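PDB 1SR8: cobalt-precorrin-5B C(1)-methyltransferase from Archaeoglobus fulgidus, which probably methylates C-1 of cobalt-precorrin-5B with S-adenosyl-L-methionine, giving cobalt-precorrin-6A in the anaerobic route to adenosylcobalamin. Local coordinates for residues A48-V53 against V78-E83; A52-A57 against E61-V66; R210-T215 against L221-K226. All coordinates share one frame; numbering follows the deposited sequence.

Contact 1: residues A48-V53 against V78-E83; sequences ASAAAV and VEVEAE
Ala50 of the helical segment 48-53 passes over Val78 of the strand segment 78-83 with their CA atoms 6.4 Å apart, the closest CA pair between the two segments. Because the helix residue has nothing beyond CB, that one methyl makes the main contact. It sits against the whole branch point of Val78: Ala50 CB is 3.7 Å from both Val78 CB and Val78 CG1, and 4.0 Å from Val78 CG2. Val78 places CG1 anti to its backbone N (chi1 -179°), and the two methyls then spread beneath the alanine instead of one alone pointing at it. Val80 approaches the same residue more loosely. Its CG1 lies 4.4 Å from Ala50 CB and 4.3 Å from Ala50 O, a distance of packing and not of bonding. Together these contacts bury 102 Å². Strand alternation points the CB atoms of Val78 and Val80 at the helix, and that of Glu79 away from it. Strand 76-83 belongs to a six-stranded mixed sheet, held between strands 63-68 and 86-90, and helix 44-57 packs on one face of that sheet. Val89 of strand 86-90 touches both valines. The helix is flanked in turn by helix 133-149, whose Gln138, Ile139 and Asn142 touch Ser49. Ser49 OG is hydrogen-bonded to Gly45 O, one turn earlier in the helix.

Contact 2: residues A52-A57 against E61-V66; sequences AVAAIA and EKVEKV
A helix-loop-strand reversal makes this contact: the last turns of helix 44-57 lead through the short loop 58-62 into strand 63-68, the outermost strand at one end of the mixed sheet, and the chain runs back along the helix so that Ala57 lies alongside Glu61 and Val63, and Ala54 beside Val66. The register supports this reading, with CA separations of 6.6 Å for Ala57 and Glu61 and 6.1 Å for Ala54 and Val66. The chain turns a corner at Glu64, and Val63 and Val66 both point at the helix. The closest apolar contact is at Val66, where CG1 is 3.6 Å from Ala54 CB and equally near Ala54 CA. Chi1 of -57° sets that methyl anti to the carbonyl carbon, from where it reaches in against the helix backbone. Val53 adds a flank: its side chain and that of Val66 run antiparallel alongside one another, Val53 CG1 coming 3.9 Å from Val66 CB. Further along, Val63 CG2 packs 3.8 Å from Ala57 CB and 3.7 Å from Ala57 C. At the turn, Glu61 CG approaches Ala57 O to 3.5 Å, and Phe150 touches both Ala57 and Glu61. Ala57 O and Glu61 O, both acceptors, lie 3.4 Å apart, a pairing that is probably mildly unfavourable. With the segments sharing no hydrogen bond, the 249 Å² buried here rests mainly on the alanine and valine contacts.

Contact 3: residues R210-T215 against L221-K226; sequences RIAITT and LYARKK
Apolar contact between Ala212 of the strand segment 210-215 and Ala223 of the helix segment 221-226 is the centre of this interface. The two methyls meet end to end, with Ala212 CB 3.7 Å from Ala223 CB, and the CA atoms of the pair are 6.6 Å apart. The second contact comes from the next residue but one on the strand: Thr214 CG2 lies 4.0 Å from Ala223 CB, so the single helix methyl is touched by two strand side chains that point the same way. Between them Ile213 points away from the helix. Within the two segments only these three residues touch, burying 83 Å²; Thr214 also packs on Ala219 and Trp220 earlier in the same helix. All of this lies within a beta-alpha-beta unit, in which strand 210-214 leads through helix 217-226 to strand 231-234, its parallel neighbour in a four-stranded parallel sheet; the helix packs over the sheet and Ala223 marks where it comes close. The polar bonds do not join the two segments; those of the strand run to strand 231-234. Thr214 turns its methyl toward the helix segment while OG1 is hydrogen-bonded to Phe233 O, a division set by chi1 of 74°, which puts CG2 anti to the carbonyl carbon. Ala212 has backbone hydrogen bonds to Gln231 and Phe233. Within the helix, Lys226 N donates to Tyr222 O at 2.8 Å, and Lys226 CG lies over one face of the Tyr222 ring, 3.5 Å above its plane and displaced toward the rim. The Tyr222 side chain also touches Val252 and Ile282.

Overall arrangement
Contacts 1 and 2 form one helix-on-sheet interface, their centres 6 Å apart. Both start from helix 44-57, share Ala52 and Val53, and reach neighbouring strands of the mixed sheet; the chain comes first to strand 63-68, closing contact 2, and then to 76-83, closing contact 1. Probable backbone hydrogen bonds, Val78 N to Val66 O and Val80 N to Glu64 O, each 2.9 Å, join the strands. Contact 3 follows later, on the opposite side of the chain's centre; its centre lies 34 Å from contact 1's and 38 Å from contact 2's. Two separate sheets, mixed and parallel, each have a helix packed on them, through Ala and Val in the first, Ala and Thr in the second.

Contact 1: residues A48-V53 against V78-E83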
loop_
_atom_site.group_PDB
_atom_site.type_symbol
_atom_site.label_atom_id
_atom_site.label_comp_id
_atom_site.label_asym_id
_atom_site.label_seq_id
_atom_site.Cartn_x
_atom_site.Cartn_y
_atom_site.Cartn_z
ATOM N N ALA A 48 7.777 -8.046 -3.024
ATOM C CA ALA A 48 9.054 -8.578 -2.567
ATOM C C ALA A 48 8.806 -9.819 -1.703
ATOM O O ALA A 48 9.514 -10.830 -1.816
ATOM C CB ALA A 48 9.809 -7.514 -1.772
ATOM N N SER A 49 7.791 -9.742 -0.841
ATOM C CA SER A 49 7.453 -10.857 0.034
ATOM C C SER A 49 7.065 -12.072 -0.787
ATOM O O SER A 49 7.493 -13.194 -0.494
ATOM C CB SER A 49 6.295 -10.481 0.960
ATOM O OG SER A 49 6.695 -9.498 1.893
ATOM N N ALA A 50 6.251 -11.846 -1.813
ATOM C CA ALA A 50 5.802 -12.934 -2.671
ATOM C C ALA A 50 6.993 -13.605 -3.342
ATOM O O ALA A 50 7.066 -14.835 -3.390
ATOM C CB ALA A 50 4.823 -12.413 -3.720
ATOM N N ALA A 51 7.928 -12.803 -3.846
ATOM C CA ALA A 51 9.120 -13.342 -4.507
ATOM C C ALA A 51 9.911 -14.223 -3.549
ATOM O O ALA A 51 10.297 -15.338 -3.891
ATOM C CB ALA A 51 10.005 -12.208 -5.027
ATOM N N ALA A 52 10.142 -13.724 -2.340
ATOM C CA ALA A 52 10.890 -14.476 -1.336
ATOM C C ALA A 52 10.204 -15.788 -0.985
ATOM O O ALA A 52 10.838 -16.842 -0.963
ATOM C CB ALA A 52 11.063 -13.636 -0.084
ATOM N N VAL A 53 8.909 -15.721 -0.697
ATOM C CA VAL A 53 8.154 -16.917 -0.351
ATOM C C VAL A 53 8.142 -17.935 -1.495
ATOM O O VAL A 53 8.288 -19.134 -1.262
ATOM C CB VAL A 53 6.710 -16.556 0.029
ATOM C CG1 VAL A 53 5.894 -17.807 0.226
ATOM C CG2 VAL A 53 6.708 -15.724 1.302
ATOM N N VAL A 78 -0.595 -14.162 -4.547
ATOM C CA VAL A 78 0.130 -13.521 -5.640
ATOM C C VAL A 78 0.618 -14.553 -6.657
ATOM O O VAL A 78 1.152 -15.608 -6.291
ATOM C CB VAL A 78 1.371 -12.741 -5.096
ATOM C CG1 VAL A 78 2.123 -12.059 -6.229
ATOM C CG2 VAL A 78 0.928 -11.714 -4.069
ATOM N N GLU A 79 0.425 -14.241 -7.936
ATOM C CA GLU A 79 0.874 -15.123 -9.000
ATOM C C GLU A 79 2.361 -14.884 -9.210
ATOM O O GLU A 79 2.815 -13.745 -9.278
ATOM C CB GLU A 79 0.093 -14.855 -10.290
ATOM C CG GLU A 79 -1.334 -15.373 -10.229
ATOM C CD GLU A 79 -1.790 -15.982 -11.545
ATOM O OE1 GLU A 79 -2.086 -15.218 -12.493
ATOM O OE2 GLU A 79 -1.839 -17.234 -11.632
ATOM N N VAL A 80 3.120 -15.968 -9.299
ATOM C CA VAL A 80 4.556 -15.864 -9.468
ATOM C C VAL A 80 5.056 -16.864 -10.505
ATOM O O VAL A 80 4.308 -17.732 -10.966
ATOM C CB VAL A 80 5.288 -16.163 -8.134
ATOM C CG1 VAL A 80 4.778 -15.262 -7.032
ATOM C CG2 VAL A 80 5.083 -17.619 -7.747
ATOM N N GLU A 81 6.325 -16.721 -10.867
ATOM C CA GLU A 81 6.990 -17.616 -11.803
ATOM C C GLU A 81 8.224 -18.074 -11.033
ATOM O O GLU A 81 9.265 -17.425 -11.067
ATOM C CB GLU A 81 7.405 -16.863 -13.066
ATOM C CG GLU A 81 8.074 -17.741 -14.114
ATOM C CD GLU A 81 8.667 -16.933 -15.257
ATOM O OE1 GLU A 81 9.605 -16.143 -15.001
ATOM O OE2 GLU A 81 8.197 -17.086 -16.410
ATOM N N ALA A 82 8.098 -19.184 -10.321
ATOM C CA ALA A 82 9.204 -19.680 -9.519
ATOM C C ALA A 82 9.656 -21.081 -9.918
ATOM O O ALA A 82 8.855 -21.900 -10.371
ATOM C CB ALA A 82 8.811 -19.661 -8.047
ATOM N N GLU A 83 10.946 -21.352 -9.739
ATOM C CA GLU A 83 11.497 -22.659 -10.065
ATOM C C GLU A 83 12.861 -22.889 -9.428
ATOM O O GLU A 83 13.800 -22.130 -9.657
ATOM C CB GLU A 83 11.605 -22.822 -11.580
ATOM C CG GLU A 83 12.040 -24.206 -12.014
ATOM C CD GLU A 83 12.136 -24.335 -13.515
ATOM O OE1 GLU A 83 11.092 -24.192 -14.194
ATOM O OE2 GLU A 83 13.256 -24.575 -14.016
#

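Contact 2: residues A52-A57 against E61-V66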
loop_
_atom_site.group_PDB
_atom_site.type_symbol
_atom_site.label_atom_id
_atom_site.label_comp_id
_atom_site.label_asym_id
_atom_site.label_seq_id
_atom_site.Cartn_x
_atom_site.Cartn_y
_atom_site.Cartn_z
ATOM N N ALA A 52 10.142 -13.724 -2.340
ATOM C CA ALA A 52 10.890 -14.476 -1.336
ATOM C C ALA A 52 10.204 -15.788 -0.985
ATOM O O ALA A 52 10.838 -16.842 -0.963
ATOM C CB ALA A 52 11.063 -13.636 -0.084
ATOM N N VAL A 53 8.909 -15.721 -0.697
ATOM C CA VAL A 53 8.154 -16.917 -0.351
ATOM C C VAL A 53 8.142 -17.935 -1.495
ATOM O O VAL A 53 8.288 -19.134 -1.262
ATOM C CB VAL A 53 6.710 -16.556 0.029
ATOM C CG1 VAL A 53 5.894 -17.807 0.226
ATOM C CG2 VAL A 53 6.708 -15.724 1.302
ATOM N N ALA A 54 7.979 -17.458 -2.728
ATOM C CA ALA A 54 7.950 -18.348 -3.889
ATOM C C ALA A 54 9.303 -19.022 -4.133
ATOM O O ALA A 54 9.366 -20.184 -4.522
ATOM C CB ALA A 54 7.515 -17.576 -5.128
ATOM N N ALA A 55 10.388 -18.295 -3.912
ATOM C CA ALA A 55 11.709 -18.864 -4.112
ATOM C C ALA A 55 11.952 -20.047 -3.166
ATOM O O ALA A 55 12.482 -21.082 -3.583
ATOM C CB ALA A 55 12.773 -17.788 -3.909
ATOM N N ILE A 56 11.565 -19.894 -1.898
ATOM C CA ILE A 56 11.737 -20.950 -0.891
ATOM C C ILE A 56 10.828 -22.145 -1.173
ATOM O O ILE A 56 11.255 -23.292 -1.130
ATOM C CB ILE A 56 11.418 -20.432 0.544
ATOM C CG1 ILE A 56 12.477 -19.415 0.989
ATOM C CG2 ILE A 56 11.352 -21.601 1.525
ATOM C CD1 ILE A 56 12.215 -18.823 2.355
ATOM N N ALA A 57 9.566 -21.861 -1.451
ATOM C CA ALA A 57 8.594 -22.891 -1.747
ATOM C C ALA A 57 8.952 -23.681 -3.011
ATOM O O ALA A 57 8.752 -24.895 -3.063
ATOM C CB ALA A 57 7.230 -22.254 -1.908
ATOM N N GLU A 61 8.933 -28.054 -4.781
ATOM C CA GLU A 61 7.752 -28.206 -5.639
ATOM C C GLU A 61 7.545 -27.002 -6.554
ATOM O O GLU A 61 8.020 -25.904 -6.266
ATOM C CB GLU A 61 6.504 -28.417 -4.788
ATOM C CG GLU A 61 6.307 -27.356 -3.737
ATOM C CD GLU A 61 5.439 -27.839 -2.608
ATOM O OE1 GLU A 61 4.324 -28.324 -2.897
ATOM O OE2 GLU A 61 5.870 -27.738 -1.437
ATOM N N LYS A 62 6.830 -27.211 -7.655
ATOM C CA LYS A 62 6.575 -26.135 -8.604
ATOM C C LYS A 62 5.578 -25.143 -8.013
ATOM O O LYS A 62 4.573 -25.534 -7.411
ATOM C CB LYS A 62 6.064 -26.707 -9.937
ATOM C CG LYS A 62 4.695 -27.379 -9.890
ATOM C CD LYS A 62 3.553 -26.359 -9.921
ATOM C CE LYS A 62 2.190 -27.031 -10.097
ATOM N NZ LYS A 62 2.087 -27.778 -11.392
ATOM N N VAL A 63 5.877 -23.857 -8.184
ATOM C CA VAL A 63 5.037 -22.787 -7.652
ATOM C C VAL A 63 4.531 -21.860 -8.748
ATOM O O VAL A 63 5.257 -21.526 -9.686
ATOM C CB VAL A 63 5.816 -21.921 -6.617
ATOM C CG1 VAL A 63 4.862 -20.985 -5.891
ATOM C CG2 VAL A 63 6.548 -22.810 -5.634
ATOM N N GLU A 64 3.279 -21.440 -8.611
ATOM C CA GLU A 64 2.666 -20.535 -9.567
ATOM C C GLU A 64 1.942 -19.437 -8.821
ATOM O O GLU A 64 1.592 -18.416 -9.399
ATOM C CB GLU A 64 1.676 -21.285 -10.446
ATOM C CG GLU A 64 2.322 -22.307 -11.361
ATOM C CD GLU A 64 1.297 -23.124 -12.120
ATOM O OE1 GLU A 64 0.622 -23.981 -11.496
ATOM O OE2 GLU A 64 1.165 -22.893 -13.341
ATOM N N LYS A 65 1.711 -19.670 -7.533
ATOM C CA LYS A 65 1.037 -18.717 -6.651
ATOM C C LYS A 65 1.483 -18.971 -5.220
ATOM O O LYS A 65 1.789 -20.102 -4.842
ATOM C CB LYS A 65 -0.483 -18.886 -6.707
ATOM C CG LYS A 65 -1.109 -18.573 -8.048
ATOM C CD LYS A 65 -2.590 -18.983 -8.077
ATOM C CE LYS A 65 -3.215 -18.797 -9.477
ATOM N NZ LYS A 65 -4.626 -19.288 -9.555
ATOM N N VAL A 66 1.537 -17.915 -4.427
ATOM C CA VAL A 66 1.906 -18.051 -3.024
ATOM C C VAL A 66 0.985 -17.136 -2.243
ATOM O O VAL A 66 0.370 -16.227 -2.800
ATOM C CB VAL A 66 3.373 -17.622 -2.742
ATOM C CG1 VAL A 66 4.333 -18.417 -3.609
ATOM C CG2 VAL A 66 3.537 -16.134 -2.978
#

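Contact 3: residues R210-T215 against L221-K226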
loop_
_atom_site.group_PDB
_atom_site.type_symbol
_atom_site.label_atom_id
_atom_site.label_comp_id
_atom_site.label_asym_id
_atom_site.label_seq_id
_atom_site.Cartn_x
_atom_site.Cartn_y
_atom_site.Cartn_z
ATOM N N ARG A 210 -19.489 12.754 10.985
ATOM C CA ARG A 210 -18.160 13.258 11.300
ATOM C C ARG A 210 -17.116 12.407 10.588
ATOM O O ARG A 210 -17.156 11.183 10.654
ATOM C CB ARG A 210 -17.933 13.212 12.813
ATOM C CG ARG A 210 -19.053 13.871 13.608
ATOM C CD ARG A 210 -18.749 13.945 15.105
ATOM N NE ARG A 210 -19.882 14.477 15.870
ATOM C CZ ARG A 210 -20.954 13.766 16.222
ATOM N NH1 ARG A 210 -21.046 12.484 15.888
ATOM N NH2 ARG A 210 -21.947 14.337 16.900
ATOM N N ILE A 211 -16.191 13.057 9.893
ATOM C CA ILE A 211 -15.151 12.318 9.176
ATOM C C ILE A 211 -13.774 12.975 9.247
ATOM O O ILE A 211 -13.652 14.201 9.179
ATOM C CB ILE A 211 -15.503 12.134 7.665
ATOM C CG1 ILE A 211 -15.610 13.508 6.976
ATOM C CG2 ILE A 211 -16.781 11.324 7.524
ATOM C CD1 ILE A 211 -15.466 13.481 5.449
ATOM N N ALA A 212 -12.741 12.150 9.382
ATOM C CA ALA A 212 -11.378 12.657 9.405
ATOM C C ALA A 212 -10.783 12.475 7.997
ATOM O O ALA A 212 -10.695 11.355 7.490
ATOM C CB ALA A 212 -10.548 11.899 10.435
ATOM N N ILE A 213 -10.410 13.581 7.360
ATOM C CA ILE A 213 -9.810 13.549 6.022
ATOM C C ILE A 213 -8.288 13.482 6.213
ATOM O O ILE A 213 -7.657 14.485 6.557
ATOM C CB ILE A 213 -10.168 14.828 5.222
ATOM C CG1 ILE A 213 -11.683 15.051 5.243
ATOM C CG2 ILE A 213 -9.676 14.703 3.780
ATOM C CD1 ILE A 213 -12.117 16.412 4.724
ATOM N N THR A 214 -7.706 12.304 5.998
ATOM C CA THR A 214 -6.271 12.125 6.192
ATOM C C THR A 214 -5.478 11.959 4.897
ATOM O O THR A 214 -6.031 11.585 3.866
ATOM C CB THR A 214 -6.004 10.932 7.134
ATOM O OG1 THR A 214 -6.245 9.691 6.454
ATOM C CG2 THR A 214 -6.933 11.027 8.337
ATOM N N THR A 215 -4.178 12.254 4.964
ATOM C CA THR A 215 -3.285 12.174 3.804
ATOM C C THR A 215 -2.700 10.790 3.505
ATOM O O THR A 215 -2.335 10.496 2.363
ATOM C CB THR A 215 -2.108 13.174 3.939
ATOM O OG1 THR A 215 -1.453 12.978 5.196
ATOM C CG2 THR A 215 -2.606 14.595 3.852
ATOM N N LEU A 221 -4.041 6.522 11.107
ATOM C CA LEU A 221 -3.814 5.893 12.402
ATOM C C LEU A 221 -3.858 6.954 13.484
ATOM O O LEU A 221 -4.372 6.724 14.578
ATOM C CB LEU A 221 -2.451 5.192 12.434
ATOM C CG LEU A 221 -2.354 3.878 11.650
ATOM C CD1 LEU A 221 -0.911 3.404 11.577
ATOM C CD2 LEU A 221 -3.217 2.832 12.317
ATOM N N TYR A 222 -3.318 8.124 13.173
ATOM C CA TYR A 222 -3.313 9.212 14.133
ATOM C C TYR A 222 -4.736 9.637 14.450
ATOM O O TYR A 222 -5.097 9.787 15.607
ATOM C CB TYR A 222 -2.552 10.405 13.581
ATOM C CG TYR A 222 -2.353 11.503 14.593
ATOM C CD1 TYR A 222 -1.350 11.410 15.566
ATOM C CD2 TYR A 222 -3.156 12.645 14.575
ATOM C CE1 TYR A 222 -1.150 12.435 16.492
ATOM C CE2 TYR A 222 -2.969 13.673 15.494
ATOM C CZ TYR A 222 -1.964 13.566 16.447
ATOM O OH TYR A 222 -1.756 14.604 17.333
ATOM N N ALA A 223 -5.538 9.833 13.412
ATOM C CA ALA A 223 -6.928 10.244 13.587
ATOM C C ALA A 223 -7.728 9.192 14.361
ATOM O O ALA A 223 -8.579 9.532 15.181
ATOM C CB ALA A 223 -7.576 10.501 12.222
ATOM N N ARG A 224 -7.461 7.919 14.087
ATOM C CA ARG A 224 -8.144 6.812 14.751
ATOM C C ARG A 224 -7.951 6.917 16.250
ATOM O O ARG A 224 -8.851 6.609 17.040
ATOM C CB ARG A 224 -7.558 5.475 14.292
ATOM C CG ARG A 224 -7.969 5.027 12.915
ATOM C CD ARG A 224 -9.009 3.942 13.029
ATOM N NE ARG A 224 -8.487 2.761 13.715
ATOM C CZ ARG A 224 -9.243 1.773 14.191
ATOM N NH1 ARG A 224 -10.563 1.821 14.062
ATOM N NH2 ARG A 224 -8.682 0.733 14.799
ATOM N N LYS A 225 -6.754 7.355 16.626
ATOM C CA LYS A 225 -6.363 7.475 18.017
ATOM C C LYS A 225 -6.791 8.779 18.688
ATOM O O LYS A 225 -7.388 8.753 19.763
ATOM C CB LYS A 225 -4.840 7.295 18.112
ATOM C CG LYS A 225 -4.278 7.239 19.524
ATOM C CD LYS A 225 -2.844 6.700 19.547
ATOM C CE LYS A 225 -2.351 6.496 20.985
ATOM N NZ LYS A 225 -1.044 5.761 21.068
ATOM N N LYS A 226 -6.500 9.909 18.046
ATOM C CA LYS A 226 -6.807 11.231 18.599
ATOM C C LYS A 226 -8.205 11.795 18.337
ATOM O O LYS A 226 -8.644 12.700 19.047
ATOM C CB LYS A 226 -5.764 12.249 18.122
ATOM C CG LYS A 226 -4.332 11.833 18.400
ATOM C CD LYS A 226 -4.146 11.419 19.857
ATOM C CE LYS A 226 -2.807 10.710 20.075
ATOM N NZ LYS A 226 -2.715 10.010 21.402
#